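Side-chain contact in AAA family ATPase (Sulfolobus acidocaldarius, PDB 2W2U), which is an AAA ATPase of the archaeal cell division machinery, represented here by its N-terminal MIT domain bound to a peptide of its ESCRT-III partner: residues Q67-N70 against E71-R75. Residues are numbered along the deposited sequence; the frame is centred on the assembly and turned at random.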
loop_
_atom_site.group_PDB
_atom_site.type_symbol
_atom_site.label_atom_id
_atom_site.label_comp_id
_atom_site.label_asym_id
_atom_site.label_seq_id
_atom_site.Cartn_x
_atom_site.Cartn_y
_atom_site.Cartn_z
ATOM N N GLN A 67 -8.305 3.415 2.941
ATOM C CA GLN A 67 -7.980 2.765 4.209
ATOM C C GLN A 67 -6.524 2.302 4.265
ATOM O O GLN A 67 -5.843 2.510 5.267
ATOM C CB GLN A 67 -8.913 1.570 4.463
ATOM C CG GLN A 67 -8.688 0.853 5.801
ATOM C CD GLN A 67 -9.306 -0.548 5.848
ATOM O OE1 GLN A 67 -10.458 -0.743 5.453
ATOM N NE2 GLN A 67 -8.538 -1.529 6.340
ATOM N N MET A 68 -6.055 1.666 3.195
ATOM C CA MET A 68 -4.698 1.127 3.167
ATOM C C MET A 68 -3.620 2.215 3.070
ATOM O O MET A 68 -2.553 2.096 3.687
ATOM C CB MET A 68 -4.547 0.064 2.075
ATOM C CG MET A 68 -5.395 -1.197 2.325
ATOM S SD MET A 68 -5.403 -1.817 4.036
ATOM C CE MET A 68 -3.763 -2.522 4.150
ATOM N N ILE A 69 -3.910 3.269 2.308
ATOM C CA ILE A 69 -3.051 4.460 2.253
ATOM C C ILE A 69 -2.781 4.957 3.678
ATOM O O ILE A 69 -1.634 5.181 4.057
ATOM C CB ILE A 69 -3.666 5.588 1.362
ATOM C CG1 ILE A 69 -3.510 5.243 -0.122
ATOM C CG2 ILE A 69 -3.020 6.955 1.645
ATOM C CD1 ILE A 69 -4.265 6.160 -1.068
ATOM N N ASN A 70 -3.841 5.082 4.470
ATOM C CA ASN A 70 -3.721 5.594 5.830
ATOM C C ASN A 70 -2.962 4.668 6.773
ATOM O O ASN A 70 -2.147 5.130 7.571
ATOM C CB ASN A 70 -5.097 5.949 6.391
ATOM C CG ASN A 70 -5.707 7.145 5.706
ATOM O OD1 ASN A 70 -5.006 8.095 5.346
ATOM N ND2 ASN A 70 -7.020 7.114 5.522
ATOM N N GLU A 71 -3.217 3.367 6.662
ATOM C CA GLU A 71 -2.483 2.373 7.435
ATOM C C GLU A 71 -0.993 2.428 7.120
ATOM O O GLU A 71 -0.161 2.412 8.028
ATOM C CB GLU A 71 -3.030 0.966 7.182
ATOM C CG GLU A 71 -4.389 0.712 7.819
ATOM C CD GLU A 71 -4.826 -0.741 7.755
ATOM O OE1 GLU A 71 -6.041 -0.990 7.887
ATOM O OE2 GLU A 71 -3.970 -1.635 7.581
ATOM N N TYR A 72 -0.665 2.504 5.833
ATOM C CA TYR A 72 0.730 2.551 5.397
ATOM C C TYR A 72 1.392 3.869 5.779
ATOM O O TYR A 72 2.548 3.869 6.210
ATOM C CB TYR A 72 0.857 2.274 3.893
ATOM C CG TYR A 72 0.367 0.900 3.465
ATOM C CD1 TYR A 72 0.358 -0.174 4.356
ATOM C CD2 TYR A 72 -0.063 0.669 2.158
ATOM C CE1 TYR A 72 -0.089 -1.430 3.964
ATOM C CE2 TYR A 72 -0.508 -0.581 1.756
ATOM C CZ TYR A 72 -0.514 -1.627 2.664
ATOM O OH TYR A 72 -0.958 -2.871 2.273
ATOM N N LYS A 73 0.656 4.977 5.641
ATOM C CA LYS A 73 1.142 6.286 6.087
ATOM C C LYS A 73 1.470 6.269 7.579
ATOM O O LYS A 73 2.483 6.825 8.000
ATOM C CB LYS A 73 0.122 7.395 5.813
ATOM C CG LYS A 73 0.058 7.892 4.386
ATOM C CD LYS A 73 -0.783 9.159 4.317
ATOM C CE LYS A 73 -0.896 9.691 2.899
ATOM N NZ LYS A 73 0.421 10.067 2.324
ATOM N N ARG A 74 0.606 5.634 8.367
ATOM C CA ARG A 74 0.804 5.534 9.813
ATOM C C ARG A 74 1.985 4.638 10.181
ATOM O O ARG A 74 2.687 4.915 11.151
ATOM C CB ARG A 74 -0.466 5.047 10.509
ATOM C CG ARG A 74 -1.363 6.150 11.020
ATOM C CD ARG A 74 -2.651 5.557 11.568
ATOM N NE ARG A 74 -3.710 5.573 10.562
ATOM C CZ ARG A 74 -4.592 4.597 10.370
ATOM N NH1 ARG A 74 -4.551 3.490 11.099
ATOM N NH2 ARG A 74 -5.512 4.727 9.430
ATOM N N ARG A 75 2.203 3.571 9.416
ATOM C CA ARG A 75 3.377 2.724 9.635
ATOM C C ARG A 75 4.689 3.434 9.264
ATOM O O ARG A 75 5.708 3.261 9.946
ATOM C CB ARG A 75 3.249 1.369 8.929
ATOM C CG ARG A 75 4.334 0.356 9.326
ATOM C CD ARG A 75 4.281 -0.019 10.820
ATOM N NE ARG A 75 5.376 -0.923 11.166
ATOM C CZ ARG A 75 5.674 -1.346 12.393
ATOM N NH1 ARG A 75 4.959 -0.963 13.448
ATOM N NH2 ARG A 75 6.704 -2.157 12.564
HETATM O O HOH W 1 -6.654 3.287 7.742
#
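The Tyr-72 ring carries the carbonyl oxygen of Met-68 over one face, 3.1 Å above the ring plane and displaced toward the rim, while the methyl CE of Met-68 reaches the phenol end, 3.7 Å from Tyr-72 CZ. The Met-68 chain is bent at both of its outer torsions (chi2 -43°, chi3 -73°), which brings CE beside the phenol and 3.5 Å from Glu-71 OE2. The guanidinium of Arg-74 curls back over the turn before it; the backbone N of Glu-71 lies over one face, offset toward the rim, and Arg-74 NH2 comes 3.3 Å from Asn-70 CB. A water gives a hydrogen to Gln-67 O, and its link to Arg-74 NH2 is weak; that carbonyl serves both the water and the helical N-H of Glu-71. Gln-67 and Glu-71 run side by side, amide and carboxylate turned 32° apart. Gln-67 NE2 donates to Glu-71 OE1 (3.0 Å), nearly within its own amide plane but from above the carboxylate plane. On another side of the helix, Ile-69 CG2 lies 3.7 Å from the aliphatic Lys-73 CE. All this sits on helix 62-81 of the three-helix MIT bundle; Ile-69 packs on Leu-49 and Tyr-72 on Ile-46, both of helix 35-55. Tyr-72 OH is hydrogen-bonded to the backbone of the bound peptide, and Glu-71 OE2 to one of its polar side chains. Glu-71 thus divides its carboxylate between Gln-67 and the peptide; the hydrogen bond from the Gln-67 side-chain amide should restrain the carboxylate's rotation while OE2 meets the peptide.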